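Local coordinates for protein DNA polymerase (Pyrobaculum calidifontis, PDB 5MDN) that probably extends DNA strands from deoxyribonucleoside triphosphates, releasing diphosphate, as a family B DNA polymerase of a hyperthermophilic archaeon, at residues V374-L378 against A513-Y517. Numbering follows the deposited sequence.
Sequences VEWML and AMYGY
At the foot of the family B fingers, where the Kx3NSxYG motif leads from helix 495-512 into short helix 514-519, Val374, Glu375 and Leu378 of helix 370-384 pack against Tyr517. Val374 CG1 lies over one face of the Tyr517 ring, 3.9 Å from CG, while Val374 CG2 meets Ala513 CB at 3.6 Å. One turn on, Leu378 CD1 reaches Tyr517 CE2 obliquely at 3.5 Å. The Met514 chain turns sharply at CB-CG (chi2 70°), bringing SD to 4.1 Å from Val374 CG1 and from Leu378 CD1. At the ring edge, Tyr517 OH donates to the anti lone pair of Glu375 OE2 (2.5 Å), the carboxylate plane standing 90° to the ring. Glu375 CG sits anti to the backbone N (chi1 -160°) and the chain runs out extended, carrying the carboxylate to the phenol. Glu375 OE1 forms a salt bridge with Arg524, so the buried acid has a partner on each oxygen. A phenylalanine in place of Tyr517 would probably leave Glu375 OE2 without this donor. Ile469 of helix 468-486 touches both Leu378 and Met514, joining this apolar core, flanked by a buried tyrosine-carboxylate hydrogen bond, to the paired fingers helices of the family B polymerase fold.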
# COMPACT_ATOMS: atom_id res chain seq x y z
N VAL A 374 -1.72 11.11 0.67
CA VAL A 374 -2.45 12.33 0.32
C VAL A 374 -2.03 13.48 1.22
O VAL A 374 -1.92 14.63 0.77
CB VAL A 374 -3.96 12.07 0.41
CG1 VAL A 374 -4.76 13.37 0.35
CG2 VAL A 374 -4.41 11.12 -0.69
N GLU A 375 -1.77 13.20 2.50
CA GLU A 375 -1.42 14.26 3.43
C GLU A 375 -0.06 14.87 3.12
O GLU A 375 0.14 16.07 3.33
CB GLU A 375 -1.45 13.72 4.86
CG GLU A 375 -1.58 14.79 5.92
CD GLU A 375 -2.11 14.24 7.22
OE1 GLU A 375 -1.37 13.50 7.90
OE2 GLU A 375 -3.27 14.54 7.57
N TRP A 376 0.89 14.07 2.61
CA TRP A 376 2.16 14.62 2.17
C TRP A 376 2.02 15.45 0.90
O TRP A 376 2.86 16.33 0.66
CB TRP A 376 3.18 13.50 1.96
CG TRP A 376 3.84 13.07 3.23
CD1 TRP A 376 3.72 11.86 3.85
CD2 TRP A 376 4.72 13.85 4.04
NE1 TRP A 376 4.48 11.84 4.99
CE2 TRP A 376 5.10 13.05 5.14
CE3 TRP A 376 5.22 15.15 3.95
CZ2 TRP A 376 5.96 13.51 6.13
CZ3 TRP A 376 6.08 15.61 4.94
CH2 TRP A 376 6.44 14.79 6.02
N MET A 377 1.00 15.19 0.09
CA MET A 377 0.71 16.07 -1.04
C MET A 377 0.15 17.41 -0.56
O MET A 377 0.59 18.47 -1.00
CB MET A 377 -0.27 15.40 -1.99
CG MET A 377 -0.47 16.15 -3.30
SD MET A 377 -1.49 15.24 -4.48
CE MET A 377 -3.04 15.18 -3.60
N LEU A 378 -0.84 17.36 0.34
CA LEU A 378 -1.47 18.59 0.82
C LEU A 378 -0.48 19.48 1.57
O LEU A 378 -0.59 20.71 1.50
CB LEU A 378 -2.67 18.26 1.71
CG LEU A 378 -3.83 17.55 1.00
CD1 LEU A 378 -4.96 17.26 1.97
CD2 LEU A 378 -4.32 18.37 -0.18
N ALA A 513 -8.66 10.05 -4.11
CA ALA A 513 -8.36 9.63 -2.75
C ALA A 513 -8.73 10.68 -1.71
O ALA A 513 -8.77 10.36 -0.52
CB ALA A 513 -6.87 9.29 -2.62
N MET A 514 -8.96 11.93 -2.13
CA MET A 514 -9.27 13.01 -1.20
C MET A 514 -10.44 12.67 -0.29
O MET A 514 -10.39 12.89 0.92
CB MET A 514 -9.56 14.30 -1.99
CG MET A 514 -9.46 15.57 -1.16
SD MET A 514 -7.75 15.95 -0.72
CE MET A 514 -6.99 15.97 -2.34
N TYR A 515 -11.53 12.14 -0.87
CA TYR A 515 -12.75 11.89 -0.11
C TYR A 515 -12.49 10.93 1.05
O TYR A 515 -12.99 11.15 2.17
CB TYR A 515 -13.83 11.34 -1.03
CG TYR A 515 -15.05 10.80 -0.32
CD1 TYR A 515 -15.93 11.65 0.34
CD2 TYR A 515 -15.34 9.44 -0.34
CE1 TYR A 515 -17.05 11.16 0.99
CE2 TYR A 515 -16.46 8.94 0.30
CZ TYR A 515 -17.31 9.80 0.96
OH TYR A 515 -18.42 9.29 1.59
N GLY A 516 -11.73 9.86 0.81
CA GLY A 516 -11.38 8.96 1.90
C GLY A 516 -10.53 9.63 2.96
O GLY A 516 -10.66 9.34 4.15
N TYR A 517 -9.64 10.54 2.55
CA TYR A 517 -8.75 11.21 3.49
C TYR A 517 -9.52 12.14 4.42
O TYR A 517 -9.29 12.16 5.63
CB TYR A 517 -7.67 11.98 2.73
CG TYR A 517 -6.91 12.96 3.60
CD1 TYR A 517 -5.87 12.54 4.41
CD2 TYR A 517 -7.24 14.31 3.60
CE1 TYR A 517 -5.17 13.44 5.20
CE2 TYR A 517 -6.56 15.21 4.38
CZ TYR A 517 -5.52 14.78 5.18
OH TYR A 517 -4.84 15.67 5.96